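Long-range contacts in alanine racemase (Acinetobacter baumannii, PDB 4QHR), which combines a TIM-barrel domain with a strand-rich C-terminal domain, forms a two-chain assembly and carries covalently linked pyridoxal phosphate: residues Q3-D9 against V233-E239; M213-A217 against L230-M234; V252-F258 against V296-V300; D275-R279 against E321-N325; A280-N285 against V332-G337. All blocks are in the same frame, centred on the assembly; numbering follows the deposited sequence.

Contact 1 of 5, residues Q3-D9 against V233-E239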
# COMPACT_ATOMS: atom_id res chain seq x y z
N GLN A 3 -2.21 17.17 5.50
CA GLN A 3 -2.23 17.22 4.03
C GLN A 3 -1.41 16.07 3.43
O GLN A 3 -0.21 16.00 3.56
CB GLN A 3 -1.68 18.55 3.56
CG GLN A 3 -2.51 19.70 4.09
CD GLN A 3 -3.96 19.66 3.62
OE1 GLN A 3 -4.25 19.34 2.48
NE2 GLN A 3 -4.85 19.97 4.50
N ALA A 4 -2.14 15.15 2.81
CA ALA A 4 -1.62 14.03 2.02
C ALA A 4 -2.69 13.81 0.98
O ALA A 4 -3.82 13.48 1.31
CB ALA A 4 -1.45 12.79 2.90
N THR A 5 -2.33 14.02 -0.28
CA THR A 5 -3.28 14.09 -1.39
C THR A 5 -2.82 13.36 -2.67
O THR A 5 -1.67 13.38 -3.06
CB THR A 5 -3.49 15.56 -1.71
OG1 THR A 5 -3.74 16.27 -0.50
CG2 THR A 5 -4.69 15.78 -2.62
N VAL A 6 -3.77 12.72 -3.32
CA VAL A 6 -3.58 11.98 -4.56
C VAL A 6 -4.48 12.67 -5.59
O VAL A 6 -5.71 12.65 -5.43
CB VAL A 6 -3.99 10.52 -4.42
CG1 VAL A 6 -4.07 9.82 -5.78
CG2 VAL A 6 -3.03 9.75 -3.48
N TYR A 7 -3.86 13.29 -6.58
CA TYR A 7 -4.52 14.05 -7.66
C TYR A 7 -4.48 13.21 -8.90
O TYR A 7 -3.44 12.63 -9.20
CB TYR A 7 -3.75 15.34 -8.00
CG TYR A 7 -3.67 16.36 -6.90
CD1 TYR A 7 -2.62 16.34 -5.98
CD2 TYR A 7 -4.62 17.31 -6.77
CE1 TYR A 7 -2.53 17.27 -4.97
CE2 TYR A 7 -4.55 18.22 -5.75
CZ TYR A 7 -3.49 18.20 -4.86
OH TYR A 7 -3.39 19.10 -3.85
N ILE A 8 -5.57 13.20 -9.63
CA ILE A 8 -5.71 12.44 -10.86
C ILE A 8 -6.10 13.37 -12.01
O ILE A 8 -7.22 13.92 -12.00
CB ILE A 8 -6.79 11.32 -10.71
CG1 ILE A 8 -6.54 10.44 -9.49
CG2 ILE A 8 -6.84 10.46 -11.97
CD1 ILE A 8 -5.28 9.56 -9.64
N ASP A 9 -5.23 13.53 -12.99
CA ASP A 9 -5.40 14.42 -14.17
C ASP A 9 -6.13 13.70 -15.32
O ASP A 9 -5.57 12.83 -15.96
CB ASP A 9 -4.02 14.94 -14.55
CG ASP A 9 -3.96 15.78 -15.82
OD1 ASP A 9 -4.95 16.15 -16.49
OD2 ASP A 9 -2.78 16.10 -16.14
N VAL A 233 -0.35 10.80 -14.88
CA VAL A 233 -1.72 11.07 -14.49
C VAL A 233 -1.80 11.42 -12.98
O VAL A 233 -2.52 12.35 -12.56
CB VAL A 233 -2.59 9.86 -14.84
CG1 VAL A 233 -4.00 9.98 -14.22
CG2 VAL A 233 -2.67 9.67 -16.33
N MET A 234 -1.09 10.66 -12.15
CA MET A 234 -1.13 10.84 -10.72
C MET A 234 -0.03 11.77 -10.21
O MET A 234 1.15 11.54 -10.51
CB MET A 234 -0.96 9.49 -9.98
CG MET A 234 -1.10 9.59 -8.49
SD MET A 234 -0.82 8.13 -7.47
CE MET A 234 -1.98 6.95 -8.16
N THR A 235 -0.43 12.75 -9.41
CA THR A 235 0.50 13.47 -8.53
C THR A 235 0.20 13.14 -7.07
O THR A 235 -0.97 13.27 -6.59
CB THR A 235 0.43 14.97 -8.78
OG1 THR A 235 0.60 15.18 -10.18
CG2 THR A 235 1.59 15.67 -8.06
N PHE A 236 1.23 12.75 -6.32
CA PHE A 236 1.08 12.34 -4.91
C PHE A 236 1.82 13.43 -4.12
O PHE A 236 3.03 13.59 -4.26
CB PHE A 236 1.69 10.94 -4.74
CG PHE A 236 1.55 10.31 -3.36
CD1 PHE A 236 0.52 10.62 -2.46
CD2 PHE A 236 2.44 9.32 -3.00
CE1 PHE A 236 0.44 9.97 -1.22
CE2 PHE A 236 2.38 8.69 -1.77
CZ PHE A 236 1.39 9.02 -0.88
N THR A 237 1.06 14.18 -3.30
CA THR A 237 1.63 15.26 -2.48
C THR A 237 1.41 15.16 -0.97
O THR A 237 0.56 14.45 -0.47
CB THR A 237 1.15 16.66 -2.95
OG1 THR A 237 -0.21 16.90 -2.54
CG2 THR A 237 1.32 16.79 -4.48
N ALA A 238 2.25 15.91 -0.23
CA ALA A 238 2.08 16.13 1.19
C ALA A 238 2.68 17.54 1.53
O ALA A 238 2.97 18.30 0.63
CB ALA A 238 2.71 15.00 2.02
N GLU A 239 2.79 17.89 2.78
CA GLU A 239 3.30 19.19 3.18
C GLU A 239 4.33 19.08 4.28
O GLU A 239 4.41 18.10 5.06
CB GLU A 239 2.13 20.12 3.65
CG GLU A 239 1.35 20.74 2.49
CD GLU A 239 0.23 21.62 2.97
OE1 GLU A 239 0.21 21.95 4.20
OE2 GLU A 239 -0.61 21.97 2.14
O HOH W 1 -1.09 17.25 0.15
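Thr-5 and Tyr-7 form hydrogen-bonded pairs with Thr-237 and Thr-235 as an antiparallel strand pair within a mixed beta sheet, where strand 4-8, at the start of the chain, runs beside the first part of strand 234-246. The bond from Tyr-7 N to Thr-235 O is 2.9 Å and almost straight (176°). Asp-9 N then reaches Val-233 O at 3.0 Å, just where Asp-9 N-caps helix 10-23. The tight side is the buried, apolar face. Here Val-6 divides its work: CG1, anti to the backbone N (168°), lies 4.0 Å from Met-234 CG, while CG2 comes within 3.8 Å of Phe-236 CD1. The Phe-236 ring offers its edge to Thr-5 O and also meets Trp-323. The other face is looser, with Tyr-7 and Thr-235 partly exposed. Thr-5 CG2 covers one face of the Tyr-7 ring, and at its edge CE1 stands 3.4 Å from Thr-237 OG1. At the partly exposed end, Gln-3 lies alongside Glu-239, with CG 3.5 Å from Glu-239 CD, but its amide turns away to Met-1 O. One water joins the two threonine side chains, 2.9 Å from Thr-5 OG1 and 2.9 Å from Thr-237 OG1.

Contact 2 of 5, residues M213-A217 against L230-M234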
# COMPACT_ATOMS: atom_id res chain seq x y z
N MET A 213 0.64 2.42 -19.69
CA MET A 213 0.82 3.66 -20.45
C MET A 213 -0.36 4.64 -20.32
O MET A 213 -0.17 5.87 -20.41
CB MET A 213 1.11 3.41 -21.95
CG MET A 213 -0.00 2.74 -22.71
SD MET A 213 0.47 2.25 -24.37
CE MET A 213 0.64 3.81 -25.23
N LEU A 214 -1.56 4.12 -20.07
CA LEU A 214 -2.73 5.00 -19.85
C LEU A 214 -2.53 5.98 -18.69
O LEU A 214 -3.01 7.13 -18.76
CB LEU A 214 -3.98 4.17 -19.61
CG LEU A 214 -4.47 3.18 -20.67
CD1 LEU A 214 -5.75 2.53 -20.20
CD2 LEU A 214 -4.76 3.89 -21.99
N TYR A 215 -1.78 5.50 -17.68
CA TYR A 215 -1.54 6.18 -16.42
C TYR A 215 -0.29 7.09 -16.46
O TYR A 215 0.03 7.79 -15.51
CB TYR A 215 -1.50 5.14 -15.27
CG TYR A 215 -2.77 4.29 -15.29
CD1 TYR A 215 -3.96 4.83 -14.96
CD2 TYR A 215 -2.74 2.95 -15.72
CE1 TYR A 215 -5.14 4.08 -15.02
CE2 TYR A 215 -3.86 2.19 -15.80
CZ TYR A 215 -5.07 2.75 -15.47
OH TYR A 215 -6.18 1.96 -15.54
N GLY A 216 0.36 7.14 -17.62
CA GLY A 216 1.51 7.99 -17.76
C GLY A 216 2.65 7.55 -16.89
O GLY A 216 3.32 8.35 -16.29
N ALA A 217 2.87 6.27 -16.86
CA ALA A 217 4.05 5.69 -16.31
C ALA A 217 4.62 4.77 -17.39
O ALA A 217 3.91 4.37 -18.34
CB ALA A 217 3.73 4.94 -15.00
N LEU A 230 4.26 10.31 -23.00
CA LEU A 230 3.10 10.06 -22.12
C LEU A 230 3.03 11.10 -21.00
O LEU A 230 4.08 11.61 -20.55
CB LEU A 230 3.19 8.66 -21.53
CG LEU A 230 3.22 7.49 -22.50
CD1 LEU A 230 3.71 6.21 -21.81
CD2 LEU A 230 1.83 7.24 -23.05
N LYS A 231 1.82 11.40 -20.54
CA LYS A 231 1.63 12.38 -19.48
C LYS A 231 1.29 11.72 -18.12
O LYS A 231 0.26 11.06 -18.01
CB LYS A 231 0.49 13.30 -19.87
CG LYS A 231 0.96 14.26 -20.94
CD LYS A 231 -0.12 15.19 -21.37
CE LYS A 231 0.49 16.04 -22.49
NZ LYS A 231 -0.60 16.98 -22.82
N PRO A 232 2.16 11.92 -17.10
CA PRO A 232 1.82 11.35 -15.78
C PRO A 232 0.42 11.76 -15.35
O PRO A 232 0.05 12.95 -15.43
CB PRO A 232 2.89 11.97 -14.86
CG PRO A 232 4.06 12.20 -15.75
CD PRO A 232 3.50 12.52 -17.12
N VAL A 233 -0.35 10.80 -14.88
CA VAL A 233 -1.72 11.07 -14.49
C VAL A 233 -1.80 11.42 -12.98
O VAL A 233 -2.52 12.35 -12.56
CB VAL A 233 -2.59 9.86 -14.84
CG1 VAL A 233 -4.00 9.98 -14.22
CG2 VAL A 233 -2.67 9.67 -16.33
N MET A 234 -1.09 10.66 -12.15
CA MET A 234 -1.13 10.84 -10.72
C MET A 234 -0.03 11.77 -10.21
O MET A 234 1.15 11.54 -10.51
CB MET A 234 -0.96 9.49 -9.98
CG MET A 234 -1.10 9.59 -8.49
SD MET A 234 -0.82 8.13 -7.47
CE MET A 234 -1.98 6.95 -8.16
O HOH W 2 0.29 8.04 -12.79
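Tyr-215 and Val-233 supply the direct hydrogen bond of this contact, between a short 3-10 turn that follows strand 207-208, the last strand of the barrel sheet, and the loop leading into strand 234-246. Val-233 N donates to Tyr-215 O at 3.1 Å, from well above the carbonyl plane (46° out of it). The same oxygen accepts a second hydrogen bond from a water 2.7 Å from Tyr-215 O, and that water accepts from Met-234 N, so Tyr-215 O is linked to two successive amides, to one directly and to the other through the water.

Weaker CH...O contacts run alongside. Gly-216, with positive phi and no side chain, lets its CA come to 3.3 Å from Lys-231 O, and Gly-216 O in return faces Pro-232 CA at 3.4 Å.

Side-chain packing flanks this core. Leu-230 straddles Met-213: CD1 makes an apolar contact with Met-213 CB at 3.8 Å, and CD2 sits 3.6 Å from Met-213 O. Val-233 CG2, on the same side of its residue as the donating N, presses against Tyr-215 O and lies 3.5 Å from Leu-214 O.

From helix 10-23, Asn-16 clamps both segments, its ND2 bound to Leu-214 O and its OD1 to Lys-231 N. The Tyr-215 ring stacks with Tyr-38 and with His-40, while its hydroxyl binds Met-32 O. The polar links between the two segments themselves, made by main-chain atoms and one water, thus follow from the course of the backbone, with the Asn-16 side chain bridging them from outside.

Contact 3 of 5, residues V252-F258 against V296-V300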
# COMPACT_ATOMS: atom_id res chain seq x y z
N VAL A 252 19.46 11.29 11.89
CA VAL A 252 18.05 11.56 11.59
C VAL A 252 17.27 10.26 11.46
O VAL A 252 17.72 9.32 10.76
CB VAL A 252 17.86 12.42 10.31
CG1 VAL A 252 16.36 12.62 10.01
CG2 VAL A 252 18.54 13.78 10.48
N GLY A 253 16.13 10.22 12.15
CA GLY A 253 15.12 9.15 12.01
C GLY A 253 15.30 7.90 12.86
O GLY A 253 16.30 7.74 13.58
N TYR A 254 14.30 7.02 12.75
CA TYR A 254 14.36 5.67 13.26
C TYR A 254 15.56 5.01 12.61
O TYR A 254 15.81 5.24 11.41
CB TYR A 254 13.09 4.84 12.92
CG TYR A 254 11.90 5.14 13.79
CD1 TYR A 254 11.97 4.97 15.17
CD2 TYR A 254 10.68 5.58 13.24
CE1 TYR A 254 10.90 5.25 15.99
CE2 TYR A 254 9.58 5.87 14.07
CZ TYR A 254 9.70 5.69 15.45
OH TYR A 254 8.67 5.95 16.31
N GLY A 255 16.29 4.21 13.39
CA GLY A 255 17.52 3.59 12.89
C GLY A 255 18.79 4.46 12.89
O GLY A 255 19.92 3.93 12.74
N SER A 256 18.63 5.78 13.04
CA SER A 256 19.76 6.72 12.98
C SER A 256 20.68 6.41 11.78
O SER A 256 21.91 6.47 11.87
CB SER A 256 20.53 6.74 14.33
OG SER A 256 19.71 7.32 15.35
N THR A 257 20.05 6.07 10.65
CA THR A 257 20.79 5.60 9.48
C THR A 257 21.43 6.75 8.72
O THR A 257 22.23 6.51 7.82
CB THR A 257 19.89 4.80 8.49
OG1 THR A 257 18.91 5.67 7.89
CG2 THR A 257 19.21 3.64 9.19
N PHE A 258 21.08 8.00 9.07
CA PHE A 258 21.63 9.16 8.42
C PHE A 258 22.36 10.03 9.42
O PHE A 258 21.79 10.44 10.43
CB PHE A 258 20.55 9.97 7.71
CG PHE A 258 21.07 11.24 7.10
CD1 PHE A 258 21.76 11.20 5.88
CD2 PHE A 258 20.91 12.47 7.76
CE1 PHE A 258 22.27 12.36 5.31
CE2 PHE A 258 21.42 13.65 7.20
CZ PHE A 258 22.10 13.59 5.97
N VAL A 296 15.55 12.52 0.38
CA VAL A 296 14.90 11.94 1.54
C VAL A 296 16.04 11.42 2.44
O VAL A 296 16.94 10.73 1.96
CB VAL A 296 13.94 10.80 1.12
CG1 VAL A 296 13.31 10.14 2.32
CG2 VAL A 296 12.91 11.29 0.13
N VAL A 297 16.02 11.76 3.72
CA VAL A 297 17.12 11.43 4.61
C VAL A 297 16.67 10.59 5.77
O VAL A 297 15.58 10.83 6.36
CB VAL A 297 17.89 12.66 5.13
CG1 VAL A 297 18.50 13.37 3.92
CG2 VAL A 297 17.03 13.65 5.90
N GLY A 298 17.49 9.61 6.10
CA GLY A 298 17.16 8.68 7.20
C GLY A 298 15.94 7.82 6.83
O GLY A 298 15.46 7.86 5.73
N ARG A 299 15.41 7.05 7.78
CA ARG A 299 14.31 6.15 7.45
C ARG A 299 12.94 6.84 7.28
O ARG A 299 12.60 7.90 7.91
CB ARG A 299 14.17 5.06 8.52
CG ARG A 299 15.32 4.04 8.47
CD ARG A 299 14.96 2.77 9.20
NE ARG A 299 16.11 1.86 9.28
CZ ARG A 299 16.41 1.08 10.33
NH1 ARG A 299 15.67 1.09 11.43
NH2 ARG A 299 17.48 0.28 10.28
N VAL A 300 12.12 6.17 6.47
CA VAL A 300 10.71 6.55 6.29
C VAL A 300 9.90 5.88 7.41
O VAL A 300 9.98 4.67 7.61
CB VAL A 300 10.22 6.07 4.89
CG1 VAL A 300 8.72 6.16 4.70
CG2 VAL A 300 11.00 6.78 3.82
O HOH W 3 17.18 6.89 10.11
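Arg-299 lies across the loop of a beta hairpin whose two short strands, 251-252 and 258-259, are tied by a bond from Val-252 N to Phe-258 O. From its root outward the side chain follows one carbonyl: CB is 3.3 Å from Tyr-254 O, CG 3.2 Å from Tyr-254 O, and CD 3.4 Å from Tyr-254 O. The chain stays extended from CG to NE, so the guanidinium is carried past this oxygen to the hairpin tip. There NE passes 3.6 Å from Thr-257 CG2, the threonine crossing the arginine at about a right angle. NH1 ends 3.4 Å from Gly-255 CA, which sits over one face of the guanidinium near its rim; NH2 keeps beside the Thr-257 methyl. At the other end Val-297 CB stands over the centre of the Phe-258 ring in a CH-pi contact, 10° off the normal. The hairpin also faces the second subunit, where Asn-162 of that chain bonds Ser-256 OG. A single water stitches the hairpin loop to the segment 296-300: it donates to Val-252 O and Tyr-254 O and accepts from Thr-257 N and, at 2.9 Å, from Arg-299 N.

Contact 4 of 5, residues D275-R279 against E321-N325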
# COMPACT_ATOMS: atom_id res chain seq x y z
N ASP A 275 0.67 5.86 4.44
CA ASP A 275 -0.05 6.42 3.29
C ASP A 275 0.22 5.67 1.99
O ASP A 275 -0.44 5.93 0.99
CB ASP A 275 0.36 7.84 3.07
CG ASP A 275 0.16 8.65 4.26
OD1 ASP A 275 -1.02 9.04 4.44
OD2 ASP A 275 1.16 8.83 5.03
N GLY A 276 1.15 4.75 2.03
CA GLY A 276 1.60 4.03 0.84
C GLY A 276 2.85 4.61 0.21
O GLY A 276 3.25 4.15 -0.84
N TYR A 277 3.51 5.58 0.84
CA TYR A 277 4.82 5.98 0.39
C TYR A 277 5.85 4.91 0.80
O TYR A 277 5.85 4.53 1.97
CB TYR A 277 5.19 7.33 1.00
CG TYR A 277 6.44 7.95 0.40
CD1 TYR A 277 6.43 8.50 -0.88
CD2 TYR A 277 7.61 7.98 1.09
CE1 TYR A 277 7.57 9.08 -1.43
CE2 TYR A 277 8.75 8.58 0.57
CZ TYR A 277 8.73 9.11 -0.70
OH TYR A 277 9.88 9.70 -1.21
N PRO A 278 6.68 4.39 -0.14
CA PRO A 278 7.46 3.19 0.17
C PRO A 278 8.56 3.48 1.17
O PRO A 278 9.09 4.58 1.18
CB PRO A 278 8.07 2.78 -1.17
CG PRO A 278 7.41 3.58 -2.21
CD PRO A 278 6.84 4.80 -1.56
N ARG A 279 8.89 2.48 1.99
CA ARG A 279 9.80 2.64 3.10
C ARG A 279 11.24 2.37 2.72
O ARG A 279 12.12 3.15 3.13
CB ARG A 279 9.45 1.65 4.24
CG ARG A 279 10.34 1.66 5.44
CD ARG A 279 9.91 0.69 6.55
NE ARG A 279 10.99 0.56 7.54
CZ ARG A 279 12.04 -0.27 7.41
NH1 ARG A 279 12.15 -1.12 6.37
NH2 ARG A 279 12.96 -0.32 8.36
N GLU A 321 6.09 17.23 -3.49
CA GLU A 321 5.66 16.23 -4.45
C GLU A 321 6.44 14.94 -4.27
O GLU A 321 7.67 14.92 -4.40
CB GLU A 321 5.82 16.76 -5.88
CG GLU A 321 5.48 15.71 -6.95
CD GLU A 321 5.67 16.29 -8.36
OE1 GLU A 321 5.34 17.49 -8.52
OE2 GLU A 321 6.16 15.58 -9.26
N LEU A 322 5.72 13.85 -3.99
CA LEU A 322 6.36 12.55 -3.82
C LEU A 322 6.53 11.88 -5.16
O LEU A 322 7.56 11.30 -5.45
CB LEU A 322 5.58 11.72 -2.84
CG LEU A 322 5.45 12.55 -1.57
CD1 LEU A 322 4.19 12.18 -0.89
CD2 LEU A 322 6.72 12.46 -0.73
N TRP A 323 5.53 11.99 -6.02
CA TRP A 323 5.73 11.75 -7.41
C TRP A 323 4.65 12.42 -8.19
O TRP A 323 3.61 12.79 -7.62
CB TRP A 323 5.81 10.26 -7.72
CG TRP A 323 4.63 9.40 -7.34
CD1 TRP A 323 3.43 9.28 -8.02
CD2 TRP A 323 4.59 8.42 -6.30
NE1 TRP A 323 2.65 8.32 -7.41
CE2 TRP A 323 3.34 7.79 -6.36
CE3 TRP A 323 5.49 8.06 -5.30
CZ2 TRP A 323 2.97 6.80 -5.45
CZ3 TRP A 323 5.11 7.06 -4.40
CH2 TRP A 323 3.86 6.44 -4.51
N GLY A 324 4.92 12.64 -9.48
CA GLY A 324 3.99 13.33 -10.37
C GLY A 324 4.74 13.81 -11.62
O GLY A 324 5.48 13.06 -12.22
N ASN A 325 4.54 15.05 -12.03
CA ASN A 325 5.23 15.52 -13.24
C ASN A 325 6.71 15.93 -13.03
O ASN A 325 7.47 16.04 -14.02
CB ASN A 325 4.50 16.70 -13.83
CG ASN A 325 3.21 16.32 -14.48
OD1 ASN A 325 2.11 16.59 -13.95
ND2 ASN A 325 3.32 15.69 -15.62
O HOH W 4 9.73 10.67 -3.58
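Tyr-277 and Leu-322 meet where the loop between strands 264-269 and 286-289 packs against the corner that the chain turns at the end of strand 319-321. The tyrosine comes in obliquely, with its CE1 corner leading: CE1 lies 3.6 Å from Leu-322 CD2 and equally close to Leu-322 CB. With CG anti to the backbone N (chi1 -170°), the ring swings out across the leucine, and its hydroxyl is carried beyond it.

The corner itself is a classic beta bulge. Leu-322 and Trp-323 stand together opposite Phe-236 of strand 234-246, and both make backbone hydrogen bonds to it. Leu-322 points toward the loop, while Trp-323 reaches it with the far end of its ring. Trp-323, whose CG is wedged between its own N and carbonyl carbon (chi1 58°), brings the benzene part of its indole to the loop: CZ3 is 4.0 Å from Tyr-277 CD1. Pro-278 CD approaches the same atom from the edge of the indole, near its plane, at 4.0 Å from Trp-323 CZ3. That proline carbon also covers one face of the Tyr-277 ring near its rim, 3.6 Å above the plane, which probably limits the ring's rotation.

The loop is tied down outside the contact too: Asp-275 makes salt bridges to Arg-2 and Arg-350, and Arg-279 bonds Glu-342 and Thr-338 of the second subunit. The polar link across the contact is a water in the plane of the tyrosine ring, which accepts from Tyr-277 OH at 2.6 Å and donates to Leu-322 O at 2.9 Å.

Contact 5 of 5, residues A280-N285 against V332-G337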
# COMPACT_ATOMS: atom_id res chain seq x y z
N ALA A 280 11.48 1.28 2.02
CA ALA A 280 12.84 0.74 1.99
C ALA A 280 13.52 1.03 0.63
O ALA A 280 13.09 0.55 -0.40
CB ALA A 280 12.83 -0.75 2.31
N TYR A 281 14.58 1.82 0.66
CA TYR A 281 15.22 2.26 -0.56
C TYR A 281 16.56 1.59 -0.76
O TYR A 281 17.21 1.23 0.20
CB TYR A 281 15.33 3.77 -0.54
CG TYR A 281 13.98 4.35 -0.68
CD1 TYR A 281 13.17 4.50 0.43
CD2 TYR A 281 13.46 4.70 -1.93
CE1 TYR A 281 11.87 5.03 0.33
CE2 TYR A 281 12.16 5.22 -2.05
CZ TYR A 281 11.37 5.39 -0.90
OH TYR A 281 10.08 5.90 -0.99
N VAL A 282 16.95 1.40 -2.00
CA VAL A 282 18.24 0.77 -2.31
C VAL A 282 19.28 1.75 -2.93
O VAL A 282 20.45 1.39 -3.14
CB VAL A 282 18.05 -0.46 -3.23
CG1 VAL A 282 17.26 -1.53 -2.54
CG2 VAL A 282 17.38 -0.07 -4.50
N LYS A 283 18.80 2.96 -3.25
CA LYS A 283 19.61 4.08 -3.74
C LYS A 283 18.92 5.27 -3.13
O LYS A 283 17.80 5.14 -2.64
CB LYS A 283 19.51 4.23 -5.27
CG LYS A 283 19.36 2.92 -6.05
CD LYS A 283 19.58 3.04 -7.56
CE LYS A 283 19.10 4.35 -8.19
NZ LYS A 283 19.58 4.45 -9.61
N GLN A 284 19.55 6.44 -3.23
CA GLN A 284 18.99 7.69 -2.69
C GLN A 284 17.69 8.10 -3.45
O GLN A 284 17.62 8.08 -4.69
CB GLN A 284 20.06 8.79 -2.81
CG GLN A 284 19.70 10.12 -2.15
CD GLN A 284 20.91 11.06 -2.01
OE1 GLN A 284 21.80 11.17 -2.92
NE2 GLN A 284 20.96 11.78 -0.89
N ASN A 285 16.68 8.52 -2.71
CA ASN A 285 15.44 8.96 -3.28
C ASN A 285 15.29 10.46 -3.04
O ASN A 285 15.93 11.01 -2.12
CB ASN A 285 14.27 8.18 -2.64
CG ASN A 285 12.97 8.43 -3.35
OD1 ASN A 285 12.95 8.58 -4.56
ND2 ASN A 285 11.88 8.60 -2.57
N VAL A 332 11.17 7.03 -8.54
CA VAL A 332 10.92 6.63 -7.15
C VAL A 332 10.92 5.11 -7.04
O VAL A 332 11.58 4.52 -6.14
CB VAL A 332 9.58 7.17 -6.58
CG1 VAL A 332 9.44 6.75 -5.16
CG2 VAL A 332 9.54 8.67 -6.67
N ALA A 333 10.20 4.44 -7.95
CA ALA A 333 10.25 2.97 -7.98
C ALA A 333 11.66 2.37 -8.04
O ALA A 333 12.00 1.44 -7.29
CB ALA A 333 9.41 2.43 -9.12
N GLU A 334 12.45 2.88 -8.94
CA GLU A 334 13.80 2.37 -9.13
C GLU A 334 14.62 2.55 -7.85
O GLU A 334 15.28 1.61 -7.42
CB GLU A 334 14.49 3.05 -10.33
CG GLU A 334 15.91 2.55 -10.53
CD GLU A 334 16.82 3.49 -11.30
OE1 GLU A 334 16.56 4.71 -11.39
OE2 GLU A 334 17.86 3.01 -11.80
N ALA A 335 14.51 3.69 -7.17
CA ALA A 335 15.17 3.86 -5.88
C ALA A 335 14.67 2.92 -4.80
O ALA A 335 15.39 2.59 -3.87
CB ALA A 335 15.07 5.30 -5.40
N ASN A 336 13.42 2.50 -4.95
CA ASN A 336 12.76 1.56 -4.01
C ASN A 336 12.98 0.12 -4.39
O ASN A 336 12.47 -0.75 -3.69
CB ASN A 336 11.22 1.94 -4.00
CG ASN A 336 10.33 1.11 -3.06
OD1 ASN A 336 9.19 0.81 -3.43
ND2 ASN A 336 10.79 0.77 -1.85
N GLY A 337 13.70 -0.15 -5.48
CA GLY A 337 14.00 -1.53 -5.94
C GLY A 337 12.80 -2.23 -6.59
O GLY A 337 12.74 -3.43 -6.63
O HOH W 5 9.45 -0.74 0.61
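Ala-335, the residue most covered here, ends helix 329-335 against the loop 280-285. Val-282 N donates to Ala-335 O at 2.7 Å, nearly in line with the C=O bond, and Lys-283 N adds a weak bond to the same oxygen. The methyl packs beside the loop as well: Ala-335 CB lies 3.9 Å from Tyr-281 CD2 and 3.8 Å from Gln-284 O. Next along the chain, Asn-336 stands just ahead of Gly-337, whose positive phi completes a Schellman motif. With its CG anti to the backbone N (chi1 -179°), the amide reaches Ala-280, and ND2 donates to Ala-280 O at 2.7 Å. The acceptor is in the amide plane, yet the donor stands above the carbonyl plane. A water accepts from both Asn-336 ND2 and Ala-280 N. Asn-336 CB packs 3.9 Å from Tyr-281 CE2, while the tyrosine hydroxyl bonds Pro-278 O. On the exposed side Lys-283, which also buries much surface here, crosses Glu-334 obliquely in a salt bridge whose hydrogen bond is weak, Lys-283 NZ to Glu-334 OE2 3.1 Å. Loop N-H groups thus meet a carbonyl of the last helical turn, which would probably offset the partial negative charge of the helix's C-terminal end.

Contacts 1 and 2 share Val-233 and Met-234, so the segment that leaves the barrel in contact 2 becomes the strand of contact 1; their centres are 14 Å apart. Contact 4 lies 8 Å from contact 1, centre to centre, and joins it through the backbone of Phe-236. Contacts 3, 4 and 5 interleave along the chain and touch one another. Between contacts 4 and 5, for instance, Leu-322 O is 3.5 Å from Val-332 CG2. All three also reach the second subunit. Tyr-215 of contact 2 packs on Val-33, the residue before the modified Lys-34; contact 3, with its centre about 31 Å from that of contact 2, belongs to the far, strand-rich end.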